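Local coordinates for protein synthesis inhibitor, putative (Thermotoga maritima, PDB 2B33) that is a putative endoribonuclease of the RutC family that binds calcium and may act as a deaminase, at residues 44-49 / 65-70; 78-83 / 134-138. One frame throughout, in Å; residues are numbered along the deposited sequence.

Contact 1: 44-49 / 65-70; sequences QIPIDP and RVLENL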
ATOM      1  N   GLN A  44       1.407   6.265  10.542  1.00 36.13           N
ATOM      2  CA  GLN A  44       1.516   6.841  11.873  1.00 35.54           C
ATOM      3  C   GLN A  44       1.743   5.752  12.903  1.00 35.84           C
ATOM      4  O   GLN A  44       1.106   4.707  12.847  1.00 35.67           O
ATOM      5  CB  GLN A  44       0.251   7.644  12.202  1.00 35.81           C
ATOM      6  CG  GLN A  44       0.020   8.829  11.266  1.00 35.25           C
ATOM      7  CD  GLN A  44       1.186   9.799  11.271  1.00 35.71           C
ATOM      8  OE1 GLN A  44       1.570  10.328  12.319  1.00 33.91           O
ATOM      9  NE2 GLN A  44       1.760  10.034  10.099  1.00 27.87           N
ATOM     10  N   ILE A  45       2.645   6.022  13.845  1.00 35.03           N
ATOM     11  CA  ILE A  45       2.988   5.091  14.913  1.00 35.87           C
ATOM     12  C   ILE A  45       2.576   5.728  16.247  1.00 35.96           C
ATOM     13  O   ILE A  45       2.349   6.939  16.290  1.00 34.40           O
ATOM     14  CB  ILE A  45       4.498   4.692  14.861  1.00 35.13           C
ATOM     15  CG1 ILE A  45       5.424   5.916  14.930  1.00 36.14           C
ATOM     16  CG2 ILE A  45       4.754   3.916  13.591  1.00 36.06           C
ATOM     17  CD1 ILE A  45       6.895   5.582  15.079  1.00 37.00           C
ATOM     18  N   PRO A  46       2.428   4.919  17.322  1.00 36.57           N
ATOM     19  CA  PRO A  46       2.019   5.467  18.618  1.00 37.12           C
ATOM     20  C   PRO A  46       3.088   6.317  19.308  1.00 37.51           C
ATOM     21  O   PRO A  46       3.705   5.884  20.277  1.00 38.90           O
ATOM     22  CB  PRO A  46       1.653   4.215  19.429  1.00 37.90           C
ATOM     23  CG  PRO A  46       2.436   3.132  18.833  1.00 38.09           C
ATOM     24  CD  PRO A  46       2.563   3.450  17.378  1.00 36.51           C
ATOM     25  N   ILE A  47       3.285   7.525  18.781  1.00 37.86           N
ATOM     26  CA  ILE A  47       4.222   8.508  19.316  1.00 38.24           C
ATOM     27  C   ILE A  47       3.414   9.730  19.701  1.00 37.28           C
ATOM     28  O   ILE A  47       2.532  10.152  18.952  1.00 37.12           O
ATOM     29  CB  ILE A  47       5.331   8.900  18.288  1.00 38.67           C
ATOM     30  CG1 ILE A  47       6.426   7.830  18.296  1.00 39.85           C
ATOM     31  CG2 ILE A  47       5.971  10.266  18.631  1.00 39.66           C
ATOM     32  CD1 ILE A  47       7.543   8.038  17.302  1.00 39.78           C
ATOM     33  N   ASP A  48       3.726  10.290  20.868  1.00 36.93           N
ATOM     34  CA  ASP A  48       3.089  11.506  21.343  1.00 36.66           C
ATOM     35  C   ASP A  48       3.771  12.697  20.648  1.00 35.24           C
ATOM     36  O   ASP A  48       4.987  12.841  20.756  1.00 34.64           O
ATOM     37  CB  ASP A  48       3.219  11.600  22.859  1.00 37.00           C
ATOM     38  CG  ASP A  48       2.417  12.740  23.450  1.00 38.68           C
ATOM     39  OD1 ASP A  48       2.812  13.914  23.294  1.00 43.04           O
ATOM     40  OD2 ASP A  48       1.406  12.452  24.118  1.00 44.09           O
ATOM     41  N   PRO A  49       3.002  13.531  19.911  1.00 34.42           N
ATOM     42  CA  PRO A  49       3.557  14.695  19.194  1.00 33.98           C
ATOM     43  C   PRO A  49       4.320  15.748  20.013  1.00 34.04           C
ATOM     44  O   PRO A  49       5.179  16.436  19.458  1.00 34.25           O
ATOM     45  CB  PRO A  49       2.316  15.366  18.600  1.00 33.47           C
ATOM     46  CG  PRO A  49       1.293  14.338  18.563  1.00 34.10           C
ATOM     47  CD  PRO A  49       1.553  13.399  19.670  1.00 34.37           C
ATOM     48  N   ARG A  65      -3.603   6.697  19.846  1.00 37.08           N
ATOM     49  CA  ARG A  65      -2.535   7.645  19.517  1.00 37.38           C
ATOM     50  C   ARG A  65      -2.289   7.688  18.011  1.00 37.32           C
ATOM     51  O   ARG A  65      -2.214   8.767  17.428  1.00 38.31           O
ATOM     52  CB  ARG A  65      -1.253   7.247  20.260  1.00 36.97           C
ATOM     53  CG  ARG A  65      -0.087   8.216  20.176  1.00 36.40           C
ATOM     54  CD  ARG A  65      -0.395   9.561  20.835  1.00 37.69           C
ATOM     55  NE  ARG A  65      -1.079  10.504  19.947  1.00 37.29           N
ATOM     56  CZ  ARG A  65      -1.576  11.689  20.308  1.00 36.18           C
ATOM     57  NH1 ARG A  65      -1.509  12.112  21.567  1.00 39.67           N
ATOM     58  NH2 ARG A  65      -2.164  12.463  19.398  1.00 39.21           N
ATOM     59  N   VAL A  66      -2.179   6.513  17.392  1.00 36.81           N
ATOM     60  CA  VAL A  66      -2.005   6.402  15.935  1.00 37.07           C
ATOM     61  C   VAL A  66      -3.143   7.109  15.175  1.00 37.48           C
ATOM     62  O   VAL A  66      -2.891   7.880  14.248  1.00 38.32           O
ATOM     63  CB  VAL A  66      -1.946   4.921  15.464  1.00 37.02           C
ATOM     64  CG1 VAL A  66      -1.994   4.825  13.949  1.00 37.03           C
ATOM     65  CG2 VAL A  66      -0.685   4.228  15.966  1.00 35.19           C
ATOM     66  N   LEU A  67      -4.383   6.829  15.565  1.00 36.90           N
ATOM     67  CA  LEU A  67      -5.550   7.438  14.925  1.00 36.17           C
ATOM     68  C   LEU A  67      -5.681   8.923  15.234  1.00 36.18           C
ATOM     69  O   LEU A  67      -6.206   9.671  14.409  1.00 36.72           O
ATOM     70  CB  LEU A  67      -6.828   6.678  15.287  1.00 36.14           C
ATOM     71  CG  LEU A  67      -6.891   5.240  14.746  1.00 36.72           C
ATOM     72  CD1 LEU A  67      -8.023   4.476  15.382  1.00 36.20           C
ATOM     73  CD2 LEU A  67      -7.023   5.212  13.232  1.00 39.03           C
ATOM     74  N   GLU A  68      -5.230   9.347  16.416  1.00 36.21           N
ATOM     75  CA  GLU A  68      -5.201  10.774  16.754  1.00 36.19           C
ATOM     76  C   GLU A  68      -4.167  11.509  15.903  1.00 36.09           C
ATOM     77  O   GLU A  68      -4.408  12.636  15.470  1.00 36.05           O
ATOM     78  CB  GLU A  68      -4.933  11.016  18.247  1.00 36.68           C
ATOM     79  CG  GLU A  68      -6.165  10.870  19.145  1.00 36.49           C
ATOM     80  CD  GLU A  68      -7.272  11.911  18.857  1.00 36.86           C
ATOM     81  OE1 GLU A  68      -6.958  13.095  18.589  1.00 39.12           O
ATOM     82  OE2 GLU A  68      -8.462  11.544  18.915  1.00 33.04           O
ATOM     83  N   ASN A  69      -3.025  10.869  15.672  1.00 36.61           N
ATOM     84  CA  ASN A  69      -1.996  11.428  14.803  1.00 36.27           C
ATOM     85  C   ASN A  69      -2.516  11.542  13.370  1.00 36.21           C
ATOM     86  O   ASN A  69      -2.345  12.582  12.728  1.00 34.92           O
ATOM     87  CB  ASN A  69      -0.719  10.575  14.845  1.00 36.79           C
ATOM     88  CG  ASN A  69      -0.002  10.643  16.185  1.00 35.49           C
ATOM     89  OD1 ASN A  69      -0.241  11.545  16.980  1.00 35.31           O
ATOM     90  ND2 ASN A  69       0.906   9.700  16.425  1.00 33.35           N
ATOM     91  N   LEU A  70      -3.150  10.472  12.883  1.00 37.06           N
ATOM     92  CA  LEU A  70      -3.762  10.454  11.545  1.00 37.71           C
ATOM     93  C   LEU A  70      -4.801  11.563  11.386  1.00 36.27           C
ATOM     94  O   LEU A  70      -4.802  12.279  10.384  1.00 37.66           O
ATOM     95  CB  LEU A  70      -4.428   9.095  11.270  1.00 38.01           C
ATOM     96  CG  LEU A  70      -5.247   8.941   9.972  1.00 39.90           C
ATOM     97  CD1 LEU A  70      -4.396   9.219   8.742  1.00 41.87           C
ATOM     98  CD2 LEU A  70      -5.872   7.552   9.871  1.00 40.29           C
TER
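Asn69, on helix 59-76, hydrogen-bonds through its side-chain amide to two carbonyls of the loop after strand 38-44. Asn69 ND2 gives a nearly straight bond to Ile47 O (3.0 Å, 168° at the hydrogen), lying in the planes of both the amide and the carbonyl. The bond from Asn69 ND2 to Ile45 O (3.1 Å) is weak. Ile45 O also accepts Ile47 N (2.7 Å), which closes the inverse gamma turn centred on Pro46. With Asn69 CG set anti to the carbonyl carbon (chi1 -69°), the amide can also turn OD1 toward Arg65, one turn earlier, whose NE and NH2 supply weak bonds.

The ionic link is loose: Arg65 NH1 stands 3.9 Å from Asp48 OD2, with guanidinium and carboxylate planes 73° apart. Asp48 OD1 instead accepts the backbone N of Glu50 and Thr51.

In the packing, Pro49 CD sits over the guanidinium face, 3.6 Å from Arg65 CZ, while Val66 CG2 lies 3.6 Å from Pro46 CD. Gln44, its NE2 held by Ser42 O, rests OE1 against Asn69 CB at 3.4 Å.

With an alanine in place of Arg65, the Pro49 ring is likely to be uncovered, Asp48 OD2 to lose its distant partner and Asn69 OD1 its two weak donors, the amide staying held through ND2. Asp48 binds calcium together with Glu50, though no ion is bound to this chain here; the guanidinium may slightly temper the charge of Asp48, while Asn69 fixes the preceding backbone.

Contact 2: 78-83 / 134-138; sequences GFSLKD and IAVKE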
ATOM      1  N   GLY A  78      -6.879  20.394   5.764  1.00 35.41           N
ATOM      2  CA  GLY A  78      -8.248  20.683   5.342  1.00 35.37           C
ATOM      3  C   GLY A  78      -9.084  19.455   5.020  1.00 35.19           C
ATOM      4  O   GLY A  78     -10.135  19.577   4.398  1.00 34.25           O
ATOM      5  N   PHE A  79      -8.624  18.279   5.456  1.00 35.30           N
ATOM      6  CA  PHE A  79      -9.321  17.008   5.247  1.00 35.37           C
ATOM      7  C   PHE A  79      -9.893  16.532   6.586  1.00 35.58           C
ATOM      8  O   PHE A  79      -9.569  17.087   7.634  1.00 34.88           O
ATOM      9  CB  PHE A  79      -8.365  15.954   4.665  1.00 35.48           C
ATOM     10  CG  PHE A  79      -8.057  16.145   3.200  1.00 35.37           C
ATOM     11  CD1 PHE A  79      -7.296  17.216   2.766  1.00 38.37           C
ATOM     12  CD2 PHE A  79      -8.503  15.231   2.257  1.00 36.05           C
ATOM     13  CE1 PHE A  79      -7.005  17.389   1.420  1.00 34.99           C
ATOM     14  CE2 PHE A  79      -8.213  15.398   0.911  1.00 33.55           C
ATOM     15  CZ  PHE A  79      -7.464  16.484   0.495  1.00 35.25           C
ATOM     16  N   SER A  80     -10.766  15.529   6.540  1.00 35.82           N
ATOM     17  CA  SER A  80     -11.363  14.956   7.751  1.00 36.59           C
ATOM     18  C   SER A  80     -11.374  13.439   7.615  1.00 36.54           C
ATOM     19  O   SER A  80     -10.931  12.907   6.603  1.00 37.29           O
ATOM     20  CB  SER A  80     -12.776  15.510   7.985  1.00 36.64           C
ATOM     21  OG  SER A  80     -13.677  15.126   6.961  1.00 37.39           O
ATOM     22  N   LEU A  81     -11.850  12.750   8.645  1.00 36.27           N
ATOM     23  CA  LEU A  81     -11.924  11.287   8.628  1.00 36.39           C
ATOM     24  C   LEU A  81     -12.952  10.796   7.615  1.00 36.35           C
ATOM     25  O   LEU A  81     -12.817   9.697   7.093  1.00 38.07           O
ATOM     26  CB  LEU A  81     -12.255  10.740  10.020  1.00 36.13           C
ATOM     27  CG  LEU A  81     -11.246  11.017  11.134  1.00 36.25           C
ATOM     28  CD1 LEU A  81     -11.862  10.715  12.481  1.00 39.18           C
ATOM     29  CD2 LEU A  81      -9.965  10.208  10.950  1.00 38.82           C
ATOM     30  N   LYS A  82     -13.972  11.612   7.343  1.00 36.35           N
ATOM     31  CA  LYS A  82     -15.008  11.288   6.348  1.00 36.86           C
ATOM     32  C   LYS A  82     -14.460  11.276   4.911  1.00 36.57           C
ATOM     33  O   LYS A  82     -15.052  10.650   4.028  1.00 36.83           O
ATOM     34  CB  LYS A  82     -16.191  12.259   6.455  1.00 35.89           C
ATOM     35  N   ASP A  83     -13.345  11.973   4.689  1.00 35.76           N
ATOM     36  CA  ASP A  83     -12.664  11.997   3.392  1.00 34.50           C
ATOM     37  C   ASP A  83     -11.782  10.760   3.137  1.00 34.34           C
ATOM     38  O   ASP A  83     -11.427  10.487   1.989  1.00 33.06           O
ATOM     39  CB  ASP A  83     -11.812  13.266   3.276  1.00 33.34           C
ATOM     40  CG  ASP A  83     -12.642  14.530   3.330  1.00 35.51           C
ATOM     41  OD1 ASP A  83     -13.802  14.516   2.856  1.00 28.78           O
ATOM     42  OD2 ASP A  83     -12.120  15.552   3.818  1.00 40.09           O
ATOM     43  N   ILE A 134      -5.155   6.988   2.573  1.00 33.85           N
ATOM     44  CA  ILE A 134      -5.338   7.865   1.417  1.00 33.63           C
ATOM     45  C   ILE A 134      -6.721   8.448   1.641  1.00 34.04           C
ATOM     46  O   ILE A 134      -7.624   7.729   2.070  1.00 34.12           O
ATOM     47  CB  ILE A 134      -5.275   7.135   0.046  1.00 32.76           C
ATOM     48  CG1 ILE A 134      -3.873   6.548  -0.173  1.00 35.16           C
ATOM     49  CG2 ILE A 134      -5.603   8.122  -1.099  1.00 36.33           C
ATOM     50  CD1 ILE A 134      -3.731   5.610  -1.366  1.00 34.18           C
ATOM     51  N   ALA A 135      -6.864   9.746   1.379  1.00 33.83           N
ATOM     52  CA  ALA A 135      -8.127  10.458   1.531  1.00 33.52           C
ATOM     53  C   ALA A 135      -8.408  11.250   0.265  1.00 33.32           C
ATOM     54  O   ALA A 135      -7.482  11.656  -0.435  1.00 31.64           O
ATOM     55  CB  ALA A 135      -8.070  11.383   2.733  1.00 33.60           C
ATOM     56  N   VAL A 136      -9.690  11.420  -0.038  1.00 34.08           N
ATOM     57  CA  VAL A 136     -10.150  12.183  -1.198  1.00 35.69           C
ATOM     58  C   VAL A 136     -11.393  12.936  -0.744  1.00 36.09           C
ATOM     59  O   VAL A 136     -12.235  12.372  -0.039  1.00 35.70           O
ATOM     60  CB  VAL A 136     -10.515  11.276  -2.399  1.00 36.12           C
ATOM     61  CG1 VAL A 136     -10.819  12.118  -3.640  1.00 36.76           C
ATOM     62  CG2 VAL A 136      -9.392  10.277  -2.708  1.00 36.25           C
ATOM     63  N   LYS A 137     -11.513  14.197  -1.144  1.00 36.85           N
ATOM     64  CA  LYS A 137     -12.657  15.021  -0.753  1.00 38.21           C
ATOM     65  C   LYS A 137     -13.295  15.688  -1.967  1.00 39.27           C
ATOM     66  O   LYS A 137     -12.882  15.422  -3.099  1.00 40.18           O
ATOM     67  CB  LYS A 137     -12.240  16.037   0.320  1.00 38.56           C
ATOM     68  CG  LYS A 137     -11.417  17.245  -0.138  1.00 37.96           C
ATOM     69  CD  LYS A 137     -11.018  18.152   1.036  1.00 38.84           C
ATOM     70  CE  LYS A 137     -12.228  18.594   1.867  1.00 40.90           C
ATOM     71  NZ  LYS A 137     -11.951  19.757   2.740  1.00 43.93           N
ATOM     72  N   GLU A 138     -14.319  16.518  -1.720  1.00 40.06           N
ATOM     73  CA  GLU A 138     -15.082  17.235  -2.760  1.00 39.93           C
ATOM     74  C   GLU A 138     -15.875  16.227  -3.624  1.00 40.02           C
ATOM     75  O   GLU A 138     -15.918  15.028  -3.309  1.00 39.72           O
ATOM     76  CB  GLU A 138     -14.170  18.173  -3.612  1.00 39.69           C
ATOM     77  CG  GLU A 138     -13.408  19.291  -2.876  1.00 41.90           C
ATOM     78  CD  GLU A 138     -14.217  20.039  -1.826  1.00 47.71           C
ATOM     79  OE1 GLU A 138     -15.400  20.364  -2.078  1.00 49.89           O
ATOM     80  OE2 GLU A 138     -13.649  20.325  -0.750  1.00 51.22           O
TER
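Asp83 O takes a hydrogen bond from Val136 N (2.8 Å, 165° at the hydrogen), which comes from above the carbonyl plane, and a weaker CA-H...O contact from Ala135 CA at 3.3 Å. This pairing lies just before strand 84-91, which runs antiparallel to strand 129-136 in the sheet.

The Asp83 carboxylate works on both segments. Asp83 OD2 accepts Ser80 N (3.0 Å), bracing the turn from within, while Asp83 OD1 lies 3.3 Å from Lys137 CB. Lys137 CG takes the tight position between the backbone N and the carbonyl carbon (chi1 75°), from which the chain runs across the Phe79 ring. Lys137 CD stands over the centre of the Phe79 ring, 3.8 Å from the centroid, as a CH-pi contact. Phe79 CD2 also touches Ala135 CB at 3.9 Å, and Leu74 of helix 59-76 packs against both residues.

Beyond the ring, a bend at chi3 carries Lys137 NZ to Gly78 O; their modelled separation is too short to be taken literally. Lys137 NZ makes a long salt bridge to Glu138 OE2 (3.9 Å) and remains 4.3 Å from Asp83 OD2, beyond a salt bridge. At the positive phi of Gly78 (86°) a side chain would probably collide with the preceding carbonyl O.

The lysine is therefore held mainly by its methylene groups on an aromatic face, with its ammonium directed to a backbone carbonyl; the two carboxylates probably add only modest attraction.

From the N terminus, the chain leaves strand 38-44 through 44-49, and contact 1 closes the loop that returns on helix 59-76. That helix then ends, and contact 2 opens in the connection to strand 84-91, closing a much longer excursion through helix 97-108 and strand 114-119 when strand 129-136 finishes. The two closures follow in series, neither enclosing nor crossing the other; the centres of contact 1 and contact 2 are about 18 Å apart and the two do not touch. Helix 59-76 relates them: contact 1 ties its middle to the calcium-site loop, whereas contact 2 joins the segment after its C-terminal end to the strand lying between 38-44 and 84-91.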